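Local coordinates for RNA-binding protein, putative (Trypanosoma brucei, PDB 6E4O), which probably binds mRNA, this chain being the RNA recognition motif of a longer kinetoplastid RNA-editing protein that uses several surfaces of the domain to bind and remodel RNA, at residues R5-L11 with G39-F45; T19-L24 with L58-E64. One frame throughout, in Å; residues are numbered along the deposited sequence.

How the interactions relate
Both interactions lie in one RNA recognition motif, with centres about 10 Å apart. Interaction 1 pairs the two neighbouring strands 5-9 and 40-45 in the sheet; interaction 2 fastens helix 17-24 to the segment 58-64, which holds the short edge strand 62-63. Their segments alternate along the chain, and they meet in the core between sheet and helix. There Leu20 CD2 of interaction 2 lies 3.4 Å from Ala41 CB of interaction 1, and Leu24 CD1 lies 3.6 Å from Val43 CG2. The chain is free of RNA; in RRMs generally, the sheet face turned away from the helices is the usual RNA-binding surface, and Gln7 and Val42 lie on that face.

Interaction 1 (R5-L11 with G39-F45); sequences RVQVSGL and GRAVVEF
Strands 5-9 and 40-45 run antiparallel, their axes 4.6 Å apart at closest approach and their directions 162° apart, with Val6 and Val43, then Val8 and Ala41, as the hydrogen-bonded pairs. Each pair is joined by two backbone bonds, such as Val6 N to Val43 O at 2.8 Å. Beyond the last pair, Leu11 N donates to Gly39 O at 2.8 Å. Gly10 and Gly39 both have positive phi, a backbone shape that glycine adopts easily.

Arg5 and Glu44 lie side by side on the face shared with Gln7 and Val42. They form a salt bridge in which Arg5 NE donates to Glu44 OE2 at 2.9 Å, almost straight at 169° and within the guanidinium plane, meeting the anti lone pair of the carboxylate oxygen; Arg5 NH2 adds a weak second bond to the same oxygen. The two flat groups are nearly coplanar. A bend at chi3 (-54°) turns the otherwise extended arginine so that NE faces its partner. The long aliphatic part of arginine is useful too: its CG rests 3.9 Å from Val42 CG1.

The other face carries apolar side chains, mostly valines and an alanine, with Phe45 at one end. Val8 CG2 meets Val43 CG2 at 4.1 Å, while Val6 CG2 comes to the edge of the Phe45 ring. Leu11 reaches back from the loop to lay CD1 3.9 Å from Ala41 CB, where alanine's short side chain suits a close approach.

This apolar face is covered by two helices: helix 17-24 lies over Ala41 and Val43, and Ala51 and Ile55 of helix 48-57 pack on Val6. Strand 66-70 flanks strand 5-9, and strand 30-36 flanks strand 40-45, placing the pair centrally in the RRM sheet.

Interaction 2 (T19-L24 with L58-E64); sequences TLKDHL and LQASELE
His23 presents one face of its imidazole to Leu63, whose CB stands 4.2 Å from the ring centroid and only 3° off the ring normal, a CH-pi contact. The side chain of Leu63 runs antiparallel to that of His23, with Leu63 CD2 3.7 Å from His23 CB. With CG anti to the backbone N (chi1 -176°), the imidazole extends from the helix toward the chain that follows helix 48-57.

At the ring's edge, His23 NE2 donates to Ser61 OG at 2.9 Å, and the oxygen lies within 4° of the ring plane. Ser61 OG in turn donates to Leu58 O at 2.7 Å. That carbonyl also accepts from Ser61 N, from the same face of its plane, in the type II beta turn running from Leu58 to Ser61. Serine suits this place because its small hydroxyl can accept from the ring and donate to the turn at once. The in-plane bond and the leucine over one face favour this ring orientation.

Apolar contacts extend the seam. Leu63 CD2 lies 4.0 Å from Leu20 CD1, the two side chains nearly perpendicular, and Leu24 CD2 touches Leu58 CD1 at 3.9 Å. At the outer end, the Thr19 methyl CG2 makes a van der Waals contact with the Glu64 carboxylate, 3.7 Å from CD. Glu64 OE1 is hydrogen-bonded to Thr15 OG1, and a water makes a longer link from it to Thr19 OG1.

Helix 17-24 thus joins the edge of the sheet as well as its face: Leu20 and His23 pack on Leu68 of strand 66-70, the neighbour of strand 62-63, and Leu58 packs on Leu70.

Interaction 1 (R5-L11 with G39-F45)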
loop_
_atom_site.group_PDB
_atom_site.type_symbol
_atom_site.label_atom_id
_atom_site.label_comp_id
_atom_site.label_asym_id
_atom_site.label_seq_id
_atom_site.Cartn_x
_atom_site.Cartn_y
_atom_site.Cartn_z
ATOM N N ARG A 5 -9.306 3.679 -0.025
ATOM C CA ARG A 5 -8.674 2.767 0.929
ATOM C C ARG A 5 -8.170 1.517 0.209
ATOM O O ARG A 5 -8.869 0.944 -0.631
ATOM C CB ARG A 5 -9.708 2.403 2.010
ATOM C CG ARG A 5 -9.214 1.625 3.231
ATOM C CD ARG A 5 -10.422 1.337 4.181
ATOM N NE ARG A 5 -11.134 2.570 4.514
ATOM C CZ ARG A 5 -12.423 2.653 4.832
ATOM N NH1 ARG A 5 -13.193 1.571 4.863
ATOM N NH2 ARG A 5 -12.949 3.832 5.123
ATOM N N VAL A 6 -6.947 1.104 0.520
ATOM C CA VAL A 6 -6.367 -0.081 -0.106
ATOM C C VAL A 6 -5.846 -1.029 0.974
ATOM O O VAL A 6 -5.137 -0.607 1.883
ATOM C CB VAL A 6 -5.206 0.294 -1.068
ATOM C CG1 VAL A 6 -4.486 -0.968 -1.570
ATOM C CG2 VAL A 6 -5.721 1.132 -2.242
ATOM N N GLN A 7 -6.190 -2.310 0.865
ATOM C CA GLN A 7 -5.679 -3.312 1.798
ATOM C C GLN A 7 -4.456 -3.977 1.198
ATOM O O GLN A 7 -4.510 -4.499 0.091
ATOM C CB GLN A 7 -6.747 -4.362 2.105
ATOM C CG GLN A 7 -8.018 -3.749 2.676
ATOM C CD GLN A 7 -9.174 -4.729 2.702
ATOM O OE1 GLN A 7 -8.969 -5.940 2.690
ATOM N NE2 GLN A 7 -10.405 -4.205 2.741
ATOM N N VAL A 8 -3.362 -3.958 1.944
ATOM C CA VAL A 8 -2.083 -4.485 1.462
ATOM C C VAL A 8 -1.736 -5.766 2.213
ATOM O O VAL A 8 -1.869 -5.825 3.434
ATOM C CB VAL A 8 -0.971 -3.455 1.681
ATOM C CG1 VAL A 8 0.373 -3.970 1.111
ATOM C CG2 VAL A 8 -1.351 -2.140 1.025
ATOM N N SER A 9 -1.308 -6.792 1.481
ATOM C CA SER A 9 -0.820 -8.024 2.092
ATOM C C SER A 9 0.513 -8.396 1.448
ATOM O O SER A 9 0.871 -7.848 0.410
ATOM C CB SER A 9 -1.820 -9.162 1.914
ATOM O OG SER A 9 -3.095 -8.786 2.416
ATOM N N GLY A 10 1.244 -9.308 2.080
ATOM C CA GLY A 10 2.503 -9.802 1.538
ATOM C C GLY A 10 3.750 -9.043 1.951
ATOM O O GLY A 10 4.836 -9.328 1.447
ATOM N N LEU A 11 3.623 -8.094 2.876
ATOM C CA LEU A 11 4.790 -7.327 3.307
ATOM C C LEU A 11 5.871 -8.231 3.896
ATOM O O LEU A 11 5.575 -9.233 4.543
ATOM C CB LEU A 11 4.402 -6.286 4.359
ATOM C CG LEU A 11 3.431 -5.169 3.988
ATOM C CD1 LEU A 11 2.983 -4.477 5.259
ATOM C CD2 LEU A 11 4.077 -4.179 3.030
ATOM N N GLY A 39 2.164 -9.386 7.938
ATOM C CA GLY A 39 2.640 -8.758 6.714
ATOM C C GLY A 39 1.549 -7.972 5.998
ATOM O O GLY A 39 1.525 -7.872 4.775
ATOM N N ARG A 40 0.655 -7.370 6.767
ATOM C CA ARG A 40 -0.478 -6.667 6.185
ATOM C C ARG A 40 -0.527 -5.200 6.618
ATOM O O ARG A 40 0.083 -4.808 7.609
ATOM C CB ARG A 40 -1.779 -7.374 6.573
ATOM C CG ARG A 40 -1.863 -8.795 6.011
ATOM C CD ARG A 40 -3.027 -9.568 6.619
ATOM N NE ARG A 40 -2.785 -9.859 8.028
ATOM C CZ ARG A 40 -3.595 -10.580 8.799
ATOM N NH1 ARG A 40 -4.707 -11.100 8.295
ATOM N NH2 ARG A 40 -3.282 -10.788 10.072
ATOM N N ALA A 41 -1.254 -4.392 5.856
ATOM C CA ALA A 41 -1.387 -2.972 6.163
ATOM C C ALA A 41 -2.674 -2.431 5.585
ATOM O O ALA A 41 -3.297 -3.061 4.734
ATOM C CB ALA A 41 -0.186 -2.180 5.607
ATOM N N VAL A 42 -3.079 -1.263 6.058
ATOM C CA VAL A 42 -4.196 -0.543 5.450
ATOM C C VAL A 42 -3.695 0.845 5.122
ATOM O O VAL A 42 -3.051 1.484 5.947
ATOM C CB VAL A 42 -5.399 -0.438 6.401
ATOM C CG1 VAL A 42 -6.492 0.455 5.795
ATOM C CG2 VAL A 42 -5.941 -1.813 6.700
ATOM N N VAL A 43 -3.983 1.290 3.909
ATOM C CA VAL A 43 -3.526 2.573 3.438
ATOM C C VAL A 43 -4.710 3.343 2.880
ATOM O O VAL A 43 -5.618 2.755 2.309
ATOM C CB VAL A 43 -2.474 2.359 2.320
ATOM C CG1 VAL A 43 -1.986 3.688 1.748
ATOM C CG2 VAL A 43 -1.305 1.518 2.849
ATOM N N GLU A 44 -4.704 4.660 3.052
ATOM C CA GLU A 44 -5.662 5.507 2.368
ATOM C C GLU A 44 -4.911 6.572 1.605
ATOM O O GLU A 44 -3.859 7.050 2.046
ATOM C CB GLU A 44 -6.633 6.157 3.350
ATOM C CG GLU A 44 -7.527 5.167 4.054
ATOM C CD GLU A 44 -8.757 5.828 4.642
ATOM O OE1 GLU A 44 -8.693 7.037 4.952
ATOM O OE2 GLU A 44 -9.791 5.142 4.775
ATOM N N PHE A 45 -5.434 6.919 0.440
ATOM C CA PHE A 45 -4.840 7.951 -0.391
ATOM C C PHE A 45 -5.749 9.165 -0.357
ATOM O O PHE A 45 -6.916 9.068 0.037
ATOM C CB PHE A 45 -4.716 7.469 -1.842
ATOM C CG PHE A 45 -3.736 6.348 -2.034
ATOM C CD1 PHE A 45 -4.127 5.029 -1.858
ATOM C CD2 PHE A 45 -2.430 6.613 -2.419
ATOM C CE1 PHE A 45 -3.221 3.988 -2.043
ATOM C CE2 PHE A 45 -1.516 5.579 -2.605
ATOM C CZ PHE A 45 -1.913 4.268 -2.419
HETATM O O HOH W 1 -11.915 6.415 5.297
#

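Interaction 2 (T19-L24 with L58-E64)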
loop_
_atom_site.group_PDB
_atom_site.type_symbol
_atom_site.label_atom_id
_atom_site.label_comp_id
_atom_site.label_asym_id
_atom_site.label_seq_id
_atom_site.Cartn_x
_atom_site.Cartn_y
_atom_site.Cartn_z
ATOM N N THR A 19 8.209 2.979 4.994
ATOM C CA THR A 19 8.726 2.311 3.804
ATOM C C THR A 19 7.603 1.948 2.831
ATOM O O THR A 19 7.734 2.122 1.618
ATOM C CB THR A 19 9.512 1.055 4.196
ATOM O OG1 THR A 19 10.625 1.449 5.005
ATOM C CG2 THR A 19 10.012 0.320 2.961
ATOM N N LEU A 20 6.498 1.445 3.368
ATOM C CA LEU A 20 5.325 1.153 2.551
ATOM C C LEU A 20 4.768 2.431 1.954
ATOM O O LEU A 20 4.400 2.478 0.778
ATOM C CB LEU A 20 4.251 0.465 3.390
ATOM C CG LEU A 20 2.961 0.162 2.622
ATOM C CD1 LEU A 20 3.257 -0.699 1.398
ATOM C CD2 LEU A 20 1.957 -0.530 3.537
ATOM N N LYS A 21 4.704 3.474 2.769
ATOM C CA LYS A 21 4.201 4.753 2.296
ATOM C C LYS A 21 5.026 5.248 1.110
ATOM O O LYS A 21 4.471 5.670 0.096
ATOM C CB LYS A 21 4.202 5.798 3.412
ATOM C CG LYS A 21 3.746 7.175 2.948
ATOM C CD LYS A 21 3.754 8.171 4.094
ATOM C CE LYS A 21 3.375 9.571 3.633
ATOM N NZ LYS A 21 3.266 10.508 4.788
ATOM N N ASP A 22 6.350 5.195 1.229
ATOM C CA ASP A 22 7.203 5.656 0.139
ATOM C C ASP A 22 6.990 4.841 -1.131
ATOM O O ASP A 22 7.003 5.390 -2.237
ATOM C CB ASP A 22 8.685 5.651 0.530
ATOM C CG ASP A 22 9.073 6.857 1.361
ATOM O OD1 ASP A 22 8.350 7.876 1.320
ATOM O OD2 ASP A 22 10.108 6.786 2.054
ATOM N N HIS A 23 6.815 3.534 -0.976
ATOM C CA HIS A 23 6.547 2.664 -2.113
ATOM C C HIS A 23 5.258 3.098 -2.829
ATOM O O HIS A 23 5.201 3.188 -4.059
ATOM C CB HIS A 23 6.448 1.208 -1.647
ATOM C CG HIS A 23 6.268 0.226 -2.764
ATOM N ND1 HIS A 23 7.254 -0.045 -3.685
ATOM C CD2 HIS A 23 5.214 -0.559 -3.089
ATOM C CE1 HIS A 23 6.811 -0.954 -4.543
ATOM N NE2 HIS A 23 5.579 -1.281 -4.201
ATOM N N LEU A 24 4.226 3.384 -2.047
ATOM C CA LEU A 24 2.908 3.684 -2.597
ATOM C C LEU A 24 2.780 5.124 -3.084
ATOM O O LEU A 24 1.817 5.474 -3.770
ATOM C CB LEU A 24 1.828 3.360 -1.558
ATOM C CG LEU A 24 1.699 1.867 -1.266
ATOM C CD1 LEU A 24 0.754 1.645 -0.088
ATOM C CD2 LEU A 24 1.214 1.116 -2.493
ATOM N N LEU A 58 0.440 -1.008 -9.300
ATOM C CA LEU A 58 1.429 -1.474 -8.326
ATOM C C LEU A 58 1.101 -2.865 -7.792
ATOM O O LEU A 58 1.734 -3.340 -6.866
ATOM C CB LEU A 58 1.577 -0.467 -7.168
ATOM C CG LEU A 58 2.072 0.950 -7.515
ATOM C CD1 LEU A 58 2.085 1.829 -6.264
ATOM C CD2 LEU A 58 3.485 0.912 -8.123
ATOM N N GLN A 59 0.119 -3.517 -8.404
ATOM C CA GLN A 59 -0.239 -4.873 -8.022
ATOM C C GLN A 59 0.958 -5.795 -8.202
ATOM O O GLN A 59 1.654 -5.724 -9.218
ATOM C CB GLN A 59 -1.406 -5.369 -8.872
ATOM C CG GLN A 59 -1.934 -6.749 -8.484
ATOM C CD GLN A 59 -2.489 -6.761 -7.076
ATOM O OE1 GLN A 59 -1.733 -6.773 -6.098
ATOM N NE2 GLN A 59 -3.808 -6.725 -6.963
ATOM N N ALA A 60 1.195 -6.647 -7.212
ATOM C CA ALA A 60 2.270 -7.629 -7.274
ATOM C C ALA A 60 3.650 -7.004 -7.488
ATOM O O ALA A 60 4.549 -7.636 -8.047
ATOM C CB ALA A 60 1.974 -8.669 -8.347
ATOM N N SER A 61 3.825 -5.765 -7.037
ATOM C CA SER A 61 5.141 -5.146 -7.063
ATOM C C SER A 61 5.966 -5.589 -5.857
ATOM O O SER A 61 5.436 -5.883 -4.798
ATOM C CB SER A 61 5.043 -3.618 -7.120
ATOM O OG SER A 61 4.314 -3.107 -6.018
ATOM N N GLU A 62 7.275 -5.656 -6.031
ATOM C CA GLU A 62 8.144 -6.089 -4.947
ATOM C C GLU A 62 8.586 -4.919 -4.079
ATOM O O GLU A 62 8.987 -3.866 -4.585
ATOM C CB GLU A 62 9.368 -6.819 -5.505
ATOM C CG GLU A 62 10.012 -7.748 -4.496
ATOM C CD GLU A 62 11.181 -8.511 -5.077
ATOM O OE1 GLU A 62 10.973 -9.650 -5.544
ATOM O OE2 GLU A 62 12.301 -7.970 -5.048
ATOM N N LEU A 63 8.496 -5.106 -2.767
ATOM C CA LEU A 63 8.997 -4.127 -1.809
ATOM C C LEU A 63 9.861 -4.840 -0.780
ATOM O O LEU A 63 9.409 -5.771 -0.101
ATOM C CB LEU A 63 7.841 -3.392 -1.119
ATOM C CG LEU A 63 8.226 -2.400 -0.006
ATOM C CD1 LEU A 63 9.201 -1.348 -0.492
ATOM C CD2 LEU A 63 6.978 -1.745 0.577
ATOM N N GLU A 64 11.116 -4.417 -0.676
ATOM C CA GLU A 64 12.048 -5.063 0.240
ATOM C C GLU A 64 12.014 -6.578 0.079
ATOM O O GLU A 64 11.994 -7.327 1.068
ATOM C CB GLU A 64 11.749 -4.662 1.685
ATOM C CG GLU A 64 11.842 -3.160 1.911
ATOM C CD GLU A 64 12.037 -2.788 3.376
ATOM O OE1 GLU A 64 11.216 -3.199 4.225
ATOM O OE2 GLU A 64 13.015 -2.074 3.678
HETATM O O HOH W 2 11.000 -0.795 6.472
#